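Local coordinates for pectinesterase inhibitor (Actinidia chinensis, PDB 1XG2), which inhibits pectin methylesterase by forming a complex with the enzyme, and may take part in regulating fruit ripening, at residues S58-A63 with G70-C75. Sequence-based numbering, arbitrary orientation. Where two conformers were deposited one is given.
Sequences SLTNQA and GRYETC
Thr60 and Tyr72 lie nearest across the contact, their CA atoms 6.2 Å apart, where the last part of helix 34-60 faces the early part of helix 66-95. A type I turn runs from Thr60 to Ala63, with Ala63 N bonded to Thr60 O. Tyr72 carries most of the packing. Its CG lies anti to its own carbonyl carbon and beside the backbone N (chi1 -69°), which swings the ring toward Leu59 and Ala63. Leu59 CB sits over one face of this ring in a CH-pi contact, 3.9 Å from the ring centroid and 20° off the normal. It is offset toward the hydroxyl-bearing rim of the ring, with Tyr72 CZ 3.7 Å from Leu59 CB. The two side chains cross at about a right angle. Ala63 comes to the ring's edge instead, its CB 4.0 Å from Tyr72 CE1. Pro126, from a loop, also touches Leu59 and Tyr72. The contact belongs to the four-helix bundle of the inhibitor and joins two consecutive helices close to their connection. Further along helix 66-95, Cys75 forms a disulfide with Cys115 of helix 98-118. On the same helix Thr74 meets the pectinesterase chain, its OG1 hydrogen-bonded to Thr78 of that chain. No direct hydrogen bond links the two segments, but two waters do. One donates to Leu59 O and is also hydrogen-bonded to Tyr72 OH, 2.8 Å from each, and so bridges the phenol hydroxyl to the backbone carbonyl of Leu59. Thr60 was modelled in two conformers. In the one given here, the other water lies 2.7 Å from Thr60 OG1 and donates to Glu73 OE1, and Thr60 OG1 also bonds to Ile56 O in its own helix.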
loop_
_atom_site.group_PDB
_atom_site.type_symbol
_atom_site.label_atom_id
_atom_site.label_comp_id
_atom_site.label_asym_id
_atom_site.label_seq_id
_atom_site.Cartn_x
_atom_site.Cartn_y
_atom_site.Cartn_z
ATOM N N SER B 58 -20.161 4.665 -17.205
ATOM C CA SER B 58 -21.588 4.573 -17.533
ATOM C C SER B 58 -22.460 4.603 -16.272
ATOM O O SER B 58 -23.476 5.299 -16.240
ATOM C CB SER B 58 -21.850 3.323 -18.402
ATOM O OG SER B 58 -23.190 3.249 -18.857
ATOM N N LEU B 59 -22.044 3.896 -15.218
ATOM C CA LEU B 59 -22.752 3.906 -13.935
ATOM C C LEU B 59 -22.769 5.289 -13.271
ATOM O O LEU B 59 -23.784 5.691 -12.699
ATOM C CB LEU B 59 -22.135 2.879 -12.975
ATOM C CG LEU B 59 -22.333 1.417 -13.385
ATOM C CD1 LEU B 59 -21.441 0.474 -12.590
ATOM C CD2 LEU B 59 -23.791 1.016 -13.222
ATOM N N THR B 60 -21.638 5.985 -13.347
ATOM C CA THR B 60 -21.479 7.360 -12.872
ATOM C C THR B 60 -22.437 8.315 -13.600
ATOM O O THR B 60 -23.085 9.151 -12.982
ATOM C CB THR B 60 -20.015 7.830 -13.126
ATOM O OG1 THR B 60 -19.100 7.044 -12.343
ATOM C CG2 THR B 60 -19.793 9.253 -12.639
ATOM N N ASN B 61 -22.505 8.164 -14.918
ATOM C CA ASN B 61 -23.290 9.033 -15.794
ATOM C C ASN B 61 -24.806 8.956 -15.536
ATOM O O ASN B 61 -25.569 9.785 -16.052
ATOM C CB ASN B 61 -22.974 8.666 -17.249
ATOM C CG ASN B 61 -23.463 9.707 -18.247
ATOM O OD1 ASN B 61 -23.048 10.865 -18.210
ATOM N ND2 ASN B 61 -24.331 9.284 -19.161
ATOM N N GLN B 62 -25.253 7.964 -14.764
ATOM C CA GLN B 62 -26.670 7.832 -14.410
ATOM C C GLN B 62 -26.926 8.008 -12.908
ATOM O O GLN B 62 -28.023 7.750 -12.424
ATOM C CB GLN B 62 -27.207 6.476 -14.873
ATOM C CG GLN B 62 -26.505 5.266 -14.277
ATOM C CD GLN B 62 -27.314 4.005 -14.400
ATOM O OE1 GLN B 62 -28.400 3.901 -13.819
ATOM N NE2 GLN B 62 -26.787 3.025 -15.141
ATOM N N ALA B 63 -25.896 8.425 -12.180
ATOM C CA ALA B 63 -25.970 8.582 -10.736
ATOM C C ALA B 63 -26.039 10.059 -10.375
ATOM O O ALA B 63 -25.423 10.901 -11.029
ATOM C CB ALA B 63 -24.746 7.946 -10.072
ATOM N N GLY B 70 -18.991 9.225 -5.432
ATOM C CA GLY B 70 -17.652 9.187 -4.853
ATOM C C GLY B 70 -17.073 7.775 -4.854
ATOM O O GLY B 70 -15.874 7.602 -5.018
ATOM N N ARG B 71 -17.924 6.773 -4.652
ATOM C CA ARG B 71 -17.511 5.374 -4.743
ATOM C C ARG B 71 -17.119 5.011 -6.174
ATOM O O ARG B 71 -16.050 4.410 -6.414
ATOM C CB ARG B 71 -18.588 4.447 -4.189
ATOM C CG ARG B 71 -18.757 4.607 -2.702
ATOM C CD ARG B 71 -19.911 3.832 -2.108
ATOM N NE ARG B 71 -19.834 3.877 -0.659
ATOM C CZ ARG B 71 -20.334 2.969 0.160
ATOM N NH1 ARG B 71 -20.160 3.112 1.464
ATOM N NH2 ARG B 71 -21.030 1.941 -0.298
ATOM N N TYR B 72 -17.938 5.416 -7.141
ATOM C CA TYR B 72 -17.605 5.178 -8.537
ATOM C C TYR B 72 -16.330 5.907 -8.949
ATOM O O TYR B 72 -15.557 5.396 -9.751
ATOM C CB TYR B 72 -18.729 5.625 -9.461
ATOM C CG TYR B 72 -20.002 4.807 -9.401
ATOM C CD1 TYR B 72 -21.242 5.413 -9.632
ATOM C CD2 TYR B 72 -19.979 3.428 -9.155
ATOM C CE1 TYR B 72 -22.419 4.680 -9.601
ATOM C CE2 TYR B 72 -21.145 2.690 -9.111
ATOM C CZ TYR B 72 -22.369 3.316 -9.345
ATOM O OH TYR B 72 -23.534 2.572 -9.309
ATOM N N GLU B 73 -16.113 7.108 -8.420
ATOM C CA GLU B 73 -14.935 7.869 -8.818
ATOM C C GLU B 73 -13.684 7.183 -8.284
ATOM O O GLU B 73 -12.667 7.136 -8.960
ATOM C CB GLU B 73 -15.000 9.323 -8.363
ATOM C CG GLU B 73 -13.829 10.168 -8.880
ATOM C CD GLU B 73 -13.721 10.214 -10.417
ATOM O OE1 GLU B 73 -14.773 10.243 -11.104
ATOM O OE2 GLU B 73 -12.577 10.223 -10.955
ATOM N N THR B 74 -13.781 6.625 -7.087
ATOM C CA THR B 74 -12.678 5.866 -6.496
ATOM C C THR B 74 -12.392 4.633 -7.365
ATOM O O THR B 74 -11.241 4.331 -7.696
ATOM C CB THR B 74 -13.062 5.473 -5.060
ATOM O OG1 THR B 74 -13.017 6.631 -4.217
ATOM C CG2 THR B 74 -12.066 4.509 -4.434
ATOM N N CYS B 75 -13.454 3.925 -7.756
ATOM C CA CYS B 75 -13.315 2.756 -8.630
ATOM C C CYS B 75 -12.630 3.135 -9.919
ATOM O O CYS B 75 -11.704 2.464 -10.370
ATOM C CB CYS B 75 -14.686 2.138 -8.914
ATOM S SG CYS B 75 -15.371 1.360 -7.447
HETATM O O HOH W 1 -25.250 3.991 -11.025
HETATM O O HOH W 2 -16.489 7.805 -12.031
#